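Local structure of N-acetylglucosamine-specific lectin (Saxidomus purpuratus, 6A7S) at residues A[86-91]-A[150-155]; A[124-129]-A[136-141]. The protein binds N-acetylgalactosamine and N-acetylglucosamine as a C-type lectin, a family of generally calcium-dependent sugar binders. All coordinates share one frame; numbering follows the deposited sequence.

Overall arrangement
Both contacts belong to one C-type lectin domain, and their centres lie about 10 Å apart. Contact 2 pairs two antiparallel strands, 125-129 and 137-141, that carry the sugar site. Contact 1 joins strand 87-90 to strand 150-155, which belongs to the other sheet. Strand 87-90 is also a neighbour of strand 125-129, so it links the two contacts: Tyr88 O and Tyr128 N, 2.9 Å apart, probably form a hydrogen bond. Along the chain, contact 2 is nested inside the loop that contact 1 closes. Both touch the bound N-acetylgalactosamine. Asn139 and His141 of contact 2 hydrogen-bond to it, while contact 1 brings the Tyr87 ring to its acetyl methyl.

Contact 1 of 2, residues A[86-91]-A[150-155]; sequences HYYWIG and PCICEI. With CA (calcium ion), chain D; NGA (2-acetamido-2-deoxy-beta-D-galactopyranose), chain B.
In this C-type lectin domain, the two sheets meet where strand 87-90, which leads into the WIGL-type sequence that starts Trp89-Ile90-Gly91, touches strand 150-155. The short strand axes approach to 4.3 Å and run in roughly the same direction, 39° apart. A single backbone bridge joins Trp89 to Cys151. Trp89 N donates to Pro150 O at 3.0 Å, and Ile152 N donates to Trp89 O at 3.2 Å. The second bond arrives nearly in line with the carbonyl. Pro150 lies over the Tyr88 ring. Its CG sits over the centre of one face, 3.5 Å from the ring centroid, which makes a CH-pi contact. The Tyr88 CG is anti to its carbonyl carbon (chi1 -71°), and this turns the ring under the proline. Tyr88 OH continues to Glu44, on strand 38-47. Further along, Ile90 and Ile152 lie side by side and point the same way, touching through CG2 of Ile90 and CD1 of Ile152. Beyond the crossing, Cys153 forms a disulfide with Cys56, and Glu154 binds a calcium ion with both carboxylate oxygens. Thr65, Glu67 and Glu71 bind the same ion. On the sugar side, Tyr87 OH is hydrogen-bonded to Asn148 O. The Tyr87 ring offers one face to N-acetylgalactosamine, whose methyl C8 stands over the ring centre, 3.8 Å from Tyr87 CG.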
loop_
_atom_site.group_PDB
_atom_site.type_symbol
_atom_site.label_atom_id
_atom_site.label_comp_id
_atom_site.label_asym_id
_atom_site.label_seq_id
_atom_site.Cartn_x
_atom_site.Cartn_y
_atom_site.Cartn_z
ATOM N N HIS A 86 26.561 -3.272 8.517
ATOM C CA HIS A 86 26.535 -3.858 7.212
ATOM C C HIS A 86 25.297 -4.753 7.009
ATOM O O HIS A 86 25.160 -5.370 5.987
ATOM C CB HIS A 86 27.911 -4.538 6.914
ATOM C CG HIS A 86 28.188 -5.871 7.560
ATOM N ND1 HIS A 86 28.604 -5.998 8.868
ATOM C CD2 HIS A 86 28.164 -7.148 7.059
ATOM C CE1 HIS A 86 28.788 -7.293 9.161
ATOM N NE2 HIS A 86 28.524 -8.026 8.059
ATOM N N TYR A 87 24.354 -4.776 7.951
ATOM C CA TYR A 87 23.088 -5.403 7.692
ATOM C C TYR A 87 22.013 -4.802 8.609
ATOM O O TYR A 87 22.305 -4.434 9.730
ATOM C CB TYR A 87 23.145 -6.928 7.877
ATOM C CG TYR A 87 23.651 -7.412 9.209
ATOM C CD1 TYR A 87 25.011 -7.535 9.433
ATOM C CD2 TYR A 87 22.792 -7.764 10.252
ATOM C CE1 TYR A 87 25.509 -7.924 10.664
ATOM C CE2 TYR A 87 23.278 -8.183 11.487
ATOM C CZ TYR A 87 24.649 -8.274 11.688
ATOM O OH TYR A 87 25.180 -8.681 12.879
ATOM N N TYR A 88 20.772 -4.835 8.111
ATOM C CA TYR A 88 19.542 -4.381 8.822
ATOM C C TYR A 88 18.411 -5.381 8.576
ATOM O O TYR A 88 18.084 -5.729 7.451
ATOM C CB TYR A 88 19.049 -3.033 8.333
ATOM C CG TYR A 88 19.908 -1.871 8.725
ATOM C CD1 TYR A 88 21.169 -1.696 8.169
ATOM C CD2 TYR A 88 19.445 -0.919 9.629
ATOM C CE1 TYR A 88 21.960 -0.617 8.540
ATOM C CE2 TYR A 88 20.220 0.183 9.997
ATOM C CZ TYR A 88 21.485 0.328 9.455
ATOM O OH TYR A 88 22.254 1.399 9.849
ATOM N N TRP A 89 17.813 -5.847 9.667
ATOM C CA TRP A 89 16.691 -6.812 9.568
ATOM C C TRP A 89 15.454 -6.167 8.934
ATOM O O TRP A 89 15.180 -5.000 9.190
ATOM C CB TRP A 89 16.389 -7.379 10.947
ATOM C CG TRP A 89 17.500 -8.156 11.564
ATOM C CD1 TRP A 89 18.097 -7.919 12.765
ATOM C CD2 TRP A 89 18.149 -9.313 11.012
ATOM N NE1 TRP A 89 19.073 -8.840 12.994
ATOM C CE2 TRP A 89 19.132 -9.702 11.937
ATOM C CE3 TRP A 89 18.009 -10.038 9.836
ATOM C CZ2 TRP A 89 20.016 -10.745 11.693
ATOM C CZ3 TRP A 89 18.838 -11.121 9.627
ATOM C CH2 TRP A 89 19.804 -11.482 10.562
ATOM N N ILE A 90 14.730 -6.973 8.140
ATOM C CA ILE A 90 13.501 -6.593 7.484
ATOM C C ILE A 90 12.447 -7.702 7.658
ATOM O O ILE A 90 12.729 -8.799 8.095
ATOM C CB ILE A 90 13.724 -6.239 5.986
ATOM C CG1 ILE A 90 14.169 -7.455 5.157
ATOM C CG2 ILE A 90 14.659 -5.033 5.823
ATOM C CD1 ILE A 90 14.194 -7.197 3.680
ATOM N N GLY A 91 11.210 -7.423 7.237
ATOM C CA GLY A 91 10.041 -8.216 7.657
ATOM C C GLY A 91 9.745 -9.354 6.725
ATOM O O GLY A 91 8.620 -9.474 6.190
ATOM N N PRO A 150 20.841 -3.913 13.751
ATOM C CA PRO A 150 19.779 -2.904 13.671
ATOM C C PRO A 150 18.647 -3.391 12.759
ATOM O O PRO A 150 18.722 -4.498 12.155
ATOM C CB PRO A 150 20.484 -1.712 13.064
ATOM C CG PRO A 150 21.438 -2.369 12.073
ATOM C CD PRO A 150 21.933 -3.613 12.806
ATOM N N CYS A 151 17.566 -2.614 12.708
ATOM C CA CYS A 151 16.391 -3.031 11.968
ATOM C C CYS A 151 15.627 -1.810 11.437
ATOM O O CYS A 151 15.952 -0.651 11.759
ATOM C CB CYS A 151 15.528 -3.975 12.800
ATOM S SG CYS A 151 14.674 -3.098 14.153
ATOM N N ILE A 152 14.647 -2.119 10.569
ATOM C CA ILE A 152 13.808 -1.161 9.902
ATOM C C ILE A 152 12.343 -1.506 10.186
ATOM O O ILE A 152 11.846 -2.562 9.791
ATOM C CB ILE A 152 14.045 -1.097 8.393
ATOM C CG1 ILE A 152 15.533 -0.984 8.007
ATOM C CG2 ILE A 152 13.239 0.081 7.865
ATOM C CD1 ILE A 152 15.763 -1.049 6.535
ATOM N N CYS A 153 11.673 -0.580 10.870
ATOM C CA CYS A 153 10.229 -0.728 11.124
ATOM C C CYS A 153 9.453 0.187 10.176
ATOM O O CYS A 153 9.928 1.243 9.761
ATOM C CB CYS A 153 9.840 -0.307 12.542
ATOM S SG CYS A 153 10.764 -1.100 13.895
ATOM N N GLU A 154 8.212 -0.199 9.918
ATOM C CA GLU A 154 7.367 0.547 8.981
ATOM C C GLU A 154 5.965 0.704 9.595
ATOM O O GLU A 154 5.482 -0.287 10.142
ATOM C CB GLU A 154 7.216 -0.225 7.662
ATOM C CG GLU A 154 6.561 0.570 6.525
ATOM C CD GLU A 154 6.413 -0.144 5.197
ATOM O OE1 GLU A 154 6.622 -1.404 5.157
ATOM O OE2 GLU A 154 6.014 0.540 4.197
ATOM N N ILE A 155 5.357 1.874 9.386
ATOM C CA ILE A 155 3.890 2.049 9.521
ATOM C C ILE A 155 3.336 2.653 8.226
ATOM O O ILE A 155 3.965 3.497 7.575
ATOM C CB ILE A 155 3.526 2.934 10.731
ATOM C CG1 ILE A 155 4.054 4.365 10.612
ATOM C CG2 ILE A 155 3.987 2.241 12.007
ATOM C CD1 ILE A 155 3.557 5.351 11.696
HETATM CA CA CA D . 6.351 -1.133 2.454
HETATM C C1 NGA B . 27.251 -12.669 5.727
HETATM C C2 NGA B . 25.722 -12.750 5.847
HETATM C C3 NGA B . 25.602 -14.265 5.950
HETATM C C4 NGA B . 26.363 -14.908 4.748
HETATM C C5 NGA B . 27.711 -14.285 4.412
HETATM C C6 NGA B . 28.539 -14.870 3.238
HETATM C C7 NGA B . 24.093 -11.571 7.252
HETATM C C8 NGA B . 23.813 -11.223 8.707
HETATM N N2 NGA B . 25.244 -12.210 7.099
HETATM O O1 NGA B . 28.083 -11.875 6.526
HETATM O O3 NGA B . 24.242 -14.648 6.087
HETATM O O4 NGA B . 25.399 -14.771 3.715
HETATM O O5 NGA B . 27.565 -12.835 4.347
HETATM O O6 NGA B . 28.786 -16.264 3.517
HETATM O O7 NGA B . 23.326 -11.369 6.341
HETATM O O HOH W 1 5.186 0.620 1.137
#

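Contact 2 of 2, residues A[124-129]-A[136-141]. With NGA (2-acetamido-2-deoxy-beta-D-galactopyranose), chain B.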
loop_
_atom_site.group_PDB
_atom_site.type_symbol
_atom_site.label_atom_id
_atom_site.label_comp_id
_atom_site.label_asym_id
_atom_site.label_seq_id
_atom_site.Cartn_x
_atom_site.Cartn_y
_atom_site.Cartn_z
ATOM N N GLY A 124 16.089 -19.062 6.272
ATOM C CA GLY A 124 16.408 -18.103 7.291
ATOM C C GLY A 124 15.502 -16.882 7.285
ATOM O O GLY A 124 14.340 -16.953 6.901
ATOM N N CYS A 125 16.083 -15.753 7.711
ATOM C CA CYS A 125 15.405 -14.454 7.894
ATOM C C CYS A 125 16.125 -13.392 7.061
ATOM O O CYS A 125 17.345 -13.446 6.900
ATOM C CB CYS A 125 15.450 -14.047 9.358
ATOM S SG CYS A 125 14.292 -14.990 10.386
ATOM N N LEU A 126 15.389 -12.414 6.544
ATOM C CA LEU A 126 15.960 -11.546 5.546
ATOM C C LEU A 126 16.516 -10.294 6.220
ATOM O O LEU A 126 15.965 -9.770 7.224
ATOM C CB LEU A 126 14.933 -11.185 4.473
ATOM C CG LEU A 126 14.819 -12.170 3.314
ATOM C CD1 LEU A 126 13.997 -13.397 3.699
ATOM C CD2 LEU A 126 14.206 -11.469 2.125
ATOM N N ASP A 127 17.609 -9.824 5.618
ATOM C CA ASP A 127 18.183 -8.524 5.901
ATOM C C ASP A 127 18.498 -7.807 4.595
ATOM O O ASP A 127 18.429 -8.377 3.550
ATOM C CB ASP A 127 19.396 -8.622 6.826
ATOM C CG ASP A 127 20.507 -9.565 6.359
ATOM O OD1 ASP A 127 20.594 -9.774 5.144
ATOM O OD2 ASP A 127 21.330 -9.976 7.231
ATOM N N TYR A 128 18.661 -6.486 4.678
ATOM C CA TYR A 128 19.439 -5.790 3.710
ATOM C C TYR A 128 20.887 -6.012 4.096
ATOM O O TYR A 128 21.209 -5.884 5.257
ATOM C CB TYR A 128 19.125 -4.290 3.672
ATOM C CG TYR A 128 17.988 -3.975 2.746
ATOM C CD1 TYR A 128 16.671 -4.042 3.189
ATOM C CD2 TYR A 128 18.201 -3.660 1.426
ATOM C CE1 TYR A 128 15.605 -3.794 2.339
ATOM C CE2 TYR A 128 17.144 -3.389 0.565
ATOM C CZ TYR A 128 15.837 -3.479 1.016
ATOM O OH TYR A 128 14.786 -3.265 0.173
ATOM N N LEU A 129 21.726 -6.399 3.138
ATOM C CA LEU A 129 23.110 -6.719 3.450
ATOM C C LEU A 129 24.013 -5.882 2.551
ATOM O O LEU A 129 23.726 -5.655 1.395
ATOM C CB LEU A 129 23.346 -8.215 3.200
ATOM C CG LEU A 129 24.788 -8.754 3.294
ATOM C CD1 LEU A 129 25.329 -8.627 4.707
ATOM C CD2 LEU A 129 24.817 -10.237 2.889
ATOM N N TRP A 136 23.710 -3.541 -0.466
ATOM C CA TRP A 136 22.423 -3.172 0.161
ATOM C C TRP A 136 21.271 -3.763 -0.629
ATOM O O TRP A 136 20.456 -3.051 -1.215
ATOM C CB TRP A 136 22.331 -1.642 0.324
ATOM C CG TRP A 136 23.227 -1.115 1.404
ATOM C CD1 TRP A 136 24.207 -0.175 1.247
ATOM C CD2 TRP A 136 23.255 -1.480 2.797
ATOM N NE1 TRP A 136 24.816 0.086 2.439
ATOM C CE2 TRP A 136 24.271 -0.714 3.401
ATOM C CE3 TRP A 136 22.589 -2.425 3.583
ATOM C CZ2 TRP A 136 24.589 -0.838 4.752
ATOM C CZ3 TRP A 136 22.929 -2.578 4.900
ATOM C CH2 TRP A 136 23.918 -1.786 5.480
ATOM N N GLN A 137 21.239 -5.103 -0.642
ATOM C CA GLN A 137 20.244 -5.901 -1.273
ATOM C C GLN A 137 19.885 -7.029 -0.303
ATOM O O GLN A 137 20.537 -7.225 0.689
ATOM C CB GLN A 137 20.719 -6.396 -2.642
ATOM C CG GLN A 137 20.974 -5.276 -3.649
ATOM C CD GLN A 137 21.750 -5.757 -4.863
ATOM O OE1 GLN A 137 22.933 -6.068 -4.752
ATOM N NE2 GLN A 137 21.100 -5.819 -6.026
ATOM N N TRP A 138 18.835 -7.801 -0.583
ATOM C CA TRP A 138 18.389 -8.742 0.388
ATOM C C TRP A 138 19.299 -10.004 0.445
ATOM O O TRP A 138 19.786 -10.454 -0.574
ATOM C CB TRP A 138 16.974 -9.202 0.055
ATOM C CG TRP A 138 15.946 -8.154 -0.193
ATOM C CD1 TRP A 138 15.936 -6.829 0.132
ATOM C CD2 TRP A 138 14.676 -8.456 -0.758
ATOM N NE1 TRP A 138 14.756 -6.271 -0.254
ATOM C CE2 TRP A 138 13.958 -7.248 -0.791
ATOM C CE3 TRP A 138 14.112 -9.623 -1.282
ATOM C CZ2 TRP A 138 12.685 -7.187 -1.350
ATOM C CZ3 TRP A 138 12.834 -9.566 -1.797
ATOM C CH2 TRP A 138 12.145 -8.352 -1.848
ATOM N N ASN A 139 19.499 -10.524 1.657
ATOM C CA ASN A 139 20.119 -11.806 1.931
ATOM C C ASN A 139 19.231 -12.561 2.910
ATOM O O ASN A 139 18.552 -11.926 3.741
ATOM C CB ASN A 139 21.552 -11.698 2.471
ATOM C CG ASN A 139 22.149 -13.051 2.843
ATOM O OD1 ASN A 139 22.158 -14.004 2.049
ATOM N ND2 ASN A 139 22.591 -13.151 4.085
ATOM N N ASP A 140 19.262 -13.902 2.800
ATOM C CA ASP A 140 18.691 -14.757 3.799
ATOM C C ASP A 140 19.806 -15.201 4.745
ATOM O O ASP A 140 20.808 -15.811 4.328
ATOM C CB ASP A 140 17.926 -15.962 3.224
ATOM C CG ASP A 140 18.633 -16.786 2.162
ATOM O OD1 ASP A 140 19.709 -16.355 1.635
ATOM O OD2 ASP A 140 18.086 -17.907 1.869
ATOM N N HIS A 141 19.600 -14.875 6.028
ATOM C CA HIS A 141 20.528 -15.242 7.082
ATOM C C HIS A 141 19.981 -16.425 7.860
ATOM O O HIS A 141 18.848 -16.388 8.352
ATOM C CB HIS A 141 20.782 -14.090 8.044
ATOM C CG HIS A 141 21.911 -14.355 8.967
ATOM N ND1 HIS A 141 23.243 -14.364 8.525
ATOM C CD2 HIS A 141 21.918 -14.635 10.289
ATOM C CE1 HIS A 141 24.003 -14.647 9.548
ATOM N NE2 HIS A 141 23.226 -14.755 10.667
HETATM C C1 NGA B . 27.251 -12.669 5.727
HETATM C C2 NGA B . 25.722 -12.750 5.847
HETATM C C3 NGA B . 25.602 -14.265 5.950
HETATM C C4 NGA B . 26.363 -14.908 4.748
HETATM C C5 NGA B . 27.711 -14.285 4.412
HETATM C C6 NGA B . 28.539 -14.870 3.238
HETATM C C7 NGA B . 24.093 -11.571 7.252
HETATM C C8 NGA B . 23.813 -11.223 8.707
HETATM N N2 NGA B . 25.244 -12.210 7.099
HETATM O O1 NGA B . 28.083 -11.875 6.526
HETATM O O3 NGA B . 24.242 -14.648 6.087
HETATM O O4 NGA B . 25.399 -14.771 3.715
HETATM O O5 NGA B . 27.565 -12.835 4.347
HETATM O O6 NGA B . 28.786 -16.264 3.517
HETATM O O7 NGA B . 23.326 -11.369 6.341
#
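Tyr128 has one ring face covered by the edge of the Trp138 indole. CD1 of Trp138 comes down near the rim of that face, 3.5 Å from Tyr128 CZ. The planes stand at 89°, an edge-to-face pair. The same edge makes a polar bond: Trp138 NE1 donates to Tyr128 OH at 3.0 Å, and the oxygen lies in the indole plane. Tyr128 OH is also hydrogen-bonded to Asp72, so two partners hold the ring. Leu126 crosses Trp138 on the same side of the sheet, its CD2 meeting CE3 of the indole. The backbones pair in antiparallel fashion. Asp127 and Asn139 form a hydrogen-bonded pair, as do Cys125 and His141. At the far end Trp136 and Gln137 both face Leu129, which makes a G1 beta bulge. The other side of the sheet carries Asp127, Leu129, Asn139 and His141. Here Leu129 CD2 packs against Asn139 CB at 3.6 Å. The Asn139 CG is anti to the backbone N (chi1 176°), which carries the amide out to the sugar. Its ND2 donates to both O3 and O7 of N-acetylgalactosamine, each 3.0 Å away. Lys118 NZ is bonded to the other end of that amide, at OD1. His141 ND1 shares a hydrogen bond with the sugar O3 at 2.7 Å, while the acetyl methyl C8 lies over one face of the imidazole, toward its rim. His141 NE2 is bonded to Thr147 OG1, so both ring nitrogens are engaged and the ring is fixed. Asp127 OD2 is 2.6 Å from O7 of the acetamide. Trp138-Asn139-Asp140 is the WND motif of C-type lectin domains; Asn139 and Asp140, with Asp120, are ligands of the second calcium site beside the sugar.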